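Myo-inositol-1-phosphate synthase-related protein (Thermotoga maritima MSB8, PDB 3CIN) is related to the myo-inositol-1-phosphate synthases and binds nicotinamide-adenine-dinucleotide on a Rossmann-like domain, four chains making up the assembly. Local coordinates at residues V215-D220 and V337-L342. Sequence-based numbering, arbitrary orientation.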
ATOM      1  N   VAL A 215     -22.982 -34.343 -11.562  1.00 28.41           N
ATOM      2  CA  VAL A 215     -22.735 -32.914 -11.811  1.00 29.14           C
ATOM      3  C   VAL A 215     -21.403 -32.565 -11.154  1.00 29.95           C
ATOM      4  O   VAL A 215     -21.137 -32.909 -10.001  1.00 30.36           O
ATOM      5  CB  VAL A 215     -23.837 -32.013 -11.170  1.00 34.23           C
ATOM      6  CG1 VAL A 215     -23.611 -30.544 -11.554  1.00 32.46           C
ATOM      7  CG2 VAL A 215     -25.200 -32.438 -11.596  1.00 34.08           C
ATOM      8  N   VAL A 216     -20.581 -31.812 -11.866  1.00 28.87           N
ATOM      9  CA  VAL A 216     -19.307 -31.421 -11.359  1.00 30.32           C
ATOM     10  C   VAL A 216     -19.211 -29.900 -11.395  1.00 29.52           C
ATOM     11  O   VAL A 216     -19.476 -29.305 -12.431  1.00 30.75           O
ATOM     12  CB  VAL A 216     -18.166 -32.035 -12.186  1.00 32.38           C
ATOM     13  CG1 VAL A 216     -16.842 -31.458 -11.768  1.00 34.34           C
ATOM     14  CG2 VAL A 216     -18.116 -33.569 -11.967  1.00 28.62           C
ATOM     15  N   PHE A 217     -18.869 -29.303 -10.256  1.00 29.23           N
ATOM     16  CA  PHE A 217     -18.421 -27.890 -10.251  1.00 27.63           C
ATOM     17  C   PHE A 217     -16.922 -27.894  -9.968  1.00 30.53           C
ATOM     18  O   PHE A 217     -16.414 -28.590  -9.052  1.00 28.35           O
ATOM     19  CB  PHE A 217     -19.112 -27.042  -9.194  1.00 30.50           C
ATOM     20  CG  PHE A 217     -20.656 -26.946  -9.321  1.00 26.45           C
ATOM     21  CD1 PHE A 217     -21.329 -27.063 -10.532  1.00 26.63           C
ATOM     22  CD2 PHE A 217     -21.393 -26.677  -8.156  1.00 28.30           C
ATOM     23  CE1 PHE A 217     -22.735 -26.892 -10.577  1.00 28.54           C
ATOM     24  CE2 PHE A 217     -22.739 -26.511  -8.201  1.00 28.90           C
ATOM     25  CZ  PHE A 217     -23.432 -26.664  -9.387  1.00 30.21           C
ATOM     26  N   GLY A 218     -16.212 -27.043 -10.681  1.00 28.13           N
ATOM     27  CA  GLY A 218     -14.768 -26.914 -10.434  1.00 27.10           C
ATOM     28  C   GLY A 218     -14.165 -25.966 -11.447  1.00 30.49           C
ATOM     29  O   GLY A 218     -14.872 -25.522 -12.350  1.00 27.65           O
ATOM     30  N   ASP A 219     -12.868 -25.691 -11.330  1.00 28.62           N
ATOM     31  CA  ASP A 219     -11.947 -26.146 -10.254  1.00 29.78           C
ATOM     32  C   ASP A 219     -11.319 -24.910  -9.547  1.00 32.20           C
ATOM     33  O   ASP A 219     -11.128 -23.882 -10.172  1.00 33.11           O
ATOM     34  CB  ASP A 219     -10.784 -26.988 -10.859  1.00 28.54           C
ATOM     35  CG  ASP A 219     -11.299 -28.227 -11.625  1.00 30.20           C
ATOM     36  OD1 ASP A 219     -12.149 -28.945 -11.046  1.00 30.28           O
ATOM     37  OD2 ASP A 219     -10.887 -28.480 -12.780  1.00 29.38           O
ATOM     38  N   ASP A 220     -10.988 -25.064  -8.276  1.00 31.85           N
ATOM     39  CA  ASP A 220     -10.196 -24.123  -7.442  1.00 32.91           C
ATOM     40  C   ASP A 220     -11.093 -22.949  -7.034  1.00 32.57           C
ATOM     41  O   ASP A 220     -11.394 -22.096  -7.847  1.00 33.97           O
ATOM     42  CB  ASP A 220      -8.969 -23.605  -8.187  1.00 35.70           C
ATOM     43  CG  ASP A 220      -7.843 -23.186  -7.241  1.00 38.19           C
ATOM     44  OD1 ASP A 220      -8.001 -23.327  -6.025  1.00 42.64           O
ATOM     45  OD2 ASP A 220      -6.798 -22.768  -7.769  1.00 40.31           O
ATOM     46  N   VAL A 337     -21.581 -22.433   0.804  1.00 28.62           N
ATOM     47  CA  VAL A 337     -22.982 -22.398   1.223  1.00 29.18           C
ATOM     48  C   VAL A 337     -23.849 -22.273  -0.039  1.00 29.56           C
ATOM     49  O   VAL A 337     -24.900 -22.845  -0.120  1.00 30.87           O
ATOM     50  CB  VAL A 337     -23.255 -21.320   2.229  1.00 30.46           C
ATOM     51  CG1 VAL A 337     -24.770 -21.252   2.545  1.00 29.09           C
ATOM     52  CG2 VAL A 337     -22.433 -21.605   3.544  1.00 33.67           C
ATOM     53  N   ASP A 338     -23.414 -21.472  -1.006  1.00 29.06           N
ATOM     54  CA  ASP A 338     -24.139 -21.380  -2.295  1.00 30.35           C
ATOM     55  C   ASP A 338     -23.946 -22.639  -3.165  1.00 29.37           C
ATOM     56  O   ASP A 338     -24.910 -23.159  -3.734  1.00 31.35           O
ATOM     57  CB  ASP A 338     -23.674 -20.185  -3.131  1.00 28.70           C
ATOM     58  CG  ASP A 338     -24.315 -18.880  -2.760  1.00 29.52           C
ATOM     59  OD1 ASP A 338     -25.244 -18.804  -1.900  1.00 31.98           O
ATOM     60  OD2 ASP A 338     -23.937 -17.846  -3.392  1.00 29.86           O
ATOM     61  N   LEU A 339     -22.698 -23.080  -3.294  1.00 30.21           N
ATOM     62  CA  LEU A 339     -22.332 -24.164  -4.222  1.00 26.95           C
ATOM     63  C   LEU A 339     -23.051 -25.464  -3.903  1.00 27.43           C
ATOM     64  O   LEU A 339     -23.479 -26.163  -4.809  1.00 29.37           O
ATOM     65  CB  LEU A 339     -20.838 -24.403  -4.236  1.00 28.34           C
ATOM     66  CG  LEU A 339     -20.056 -23.345  -4.967  1.00 29.60           C
ATOM     67  CD1 LEU A 339     -18.561 -23.388  -4.554  1.00 28.09           C
ATOM     68  CD2 LEU A 339     -20.218 -23.469  -6.476  1.00 28.66           C
ATOM     69  N   VAL A 340     -23.218 -25.806  -2.630  1.00 28.71           N
ATOM     70  CA  VAL A 340     -23.990 -26.986  -2.316  1.00 28.81           C
ATOM     71  C   VAL A 340     -25.460 -26.870  -2.726  1.00 31.21           C
ATOM     72  O   VAL A 340     -26.070 -27.851  -3.154  1.00 29.43           O
ATOM     73  CB  VAL A 340     -23.878 -27.410  -0.816  1.00 28.14           C
ATOM     74  CG1 VAL A 340     -22.416 -27.731  -0.436  1.00 30.76           C
ATOM     75  CG2 VAL A 340     -24.548 -26.413   0.136  1.00 27.57           C
ATOM     76  N   ARG A 341     -26.055 -25.685  -2.591  1.00 28.99           N
ATOM     77  CA  ARG A 341     -27.473 -25.485  -2.968  1.00 28.42           C
ATOM     78  C   ARG A 341     -27.597 -25.447  -4.491  1.00 29.23           C
ATOM     79  O   ARG A 341     -28.510 -26.008  -5.069  1.00 27.89           O
ATOM     80  CB  ARG A 341     -27.990 -24.187  -2.368  1.00 26.97           C
ATOM     81  CG  ARG A 341     -28.015 -24.213  -0.813  1.00 26.86           C
ATOM     82  CD  ARG A 341     -28.595 -23.019  -0.218  1.00 28.03           C
ATOM     83  NE  ARG A 341     -27.765 -21.835  -0.359  1.00 29.38           N
ATOM     84  CZ  ARG A 341     -28.182 -20.589  -0.066  1.00 32.70           C
ATOM     85  NH1 ARG A 341     -29.437 -20.340   0.376  1.00 28.84           N
ATOM     86  NH2 ARG A 341     -27.348 -19.584  -0.236  1.00 30.90           N
ATOM     87  N   LEU A 342     -26.672 -24.771  -5.155  1.00 28.76           N
ATOM     88  CA  LEU A 342     -26.650 -24.799  -6.607  1.00 28.46           C
ATOM     89  C   LEU A 342     -26.397 -26.208  -7.152  1.00 28.76           C
ATOM     90  O   LEU A 342     -26.866 -26.561  -8.254  1.00 29.50           O
ATOM     91  CB  LEU A 342     -25.572 -23.859  -7.132  1.00 28.86           C
ATOM     92  CG  LEU A 342     -25.754 -22.361  -6.896  1.00 33.83           C
ATOM     93  CD1 LEU A 342     -24.456 -21.594  -7.256  1.00 31.16           C
ATOM     94  CD2 LEU A 342     -26.973 -21.805  -7.646  1.00 29.55           C
TER
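The ring of Phe217 reaches from its strand to the helix and meets it edge-on, touching backbone as much as side chains. Its CE2 lies 3.5 Å from Leu339 O and its CZ 3.6 Å from Leu342 O, with both oxygens near the ring plane. Aromatic C-H groups carry a slight positive charge at the rim, so phenylalanine suits a place facing two carbonyl oxygens in a buried setting; the contacts are consistent with weak C-H...O attractions. With CG anti to its own carbonyl carbon (chi1 -60°), the ring is carried toward helix 328-348.

Apolar packing completes the meeting. Leu339 CD2 comes within 3.8 Å of Phe217 CD2, the two side chains running past each other in opposite directions, while Leu342 offers its CB, 4.0 Å from Phe217 CE2. Leucines three residues apart lie on neighbouring parts of one helical face.

Strand 214-217 belongs to the parallel sheet of the Rossmann-like, dinucleotide-binding domain, where it runs between strands 189-193 and 353-354; the contact joins this strand to helix 328-348. Further along the chain, a cis peptide bond joins Gly218 to Asp219, and the following Asp220 touches the bound nicotinamide-adenine-dinucleotide.

Charged groups occupy a different side of the helix. Arg341 NH2 forms a salt bridge with Asp338 OD1 at 2.8 Å, and Arg341 NE donates to Val337 O at 3.0 Å from above the carbonyl plane. Arginine suits this buried place because its several N-H groups can be shared out. Arg341 NH1 also bonds Ile53 O and NH2 Ala48 O, while Asp338 OD2 is hydrogen-bonded to Leu47 N and Tyr362 OH.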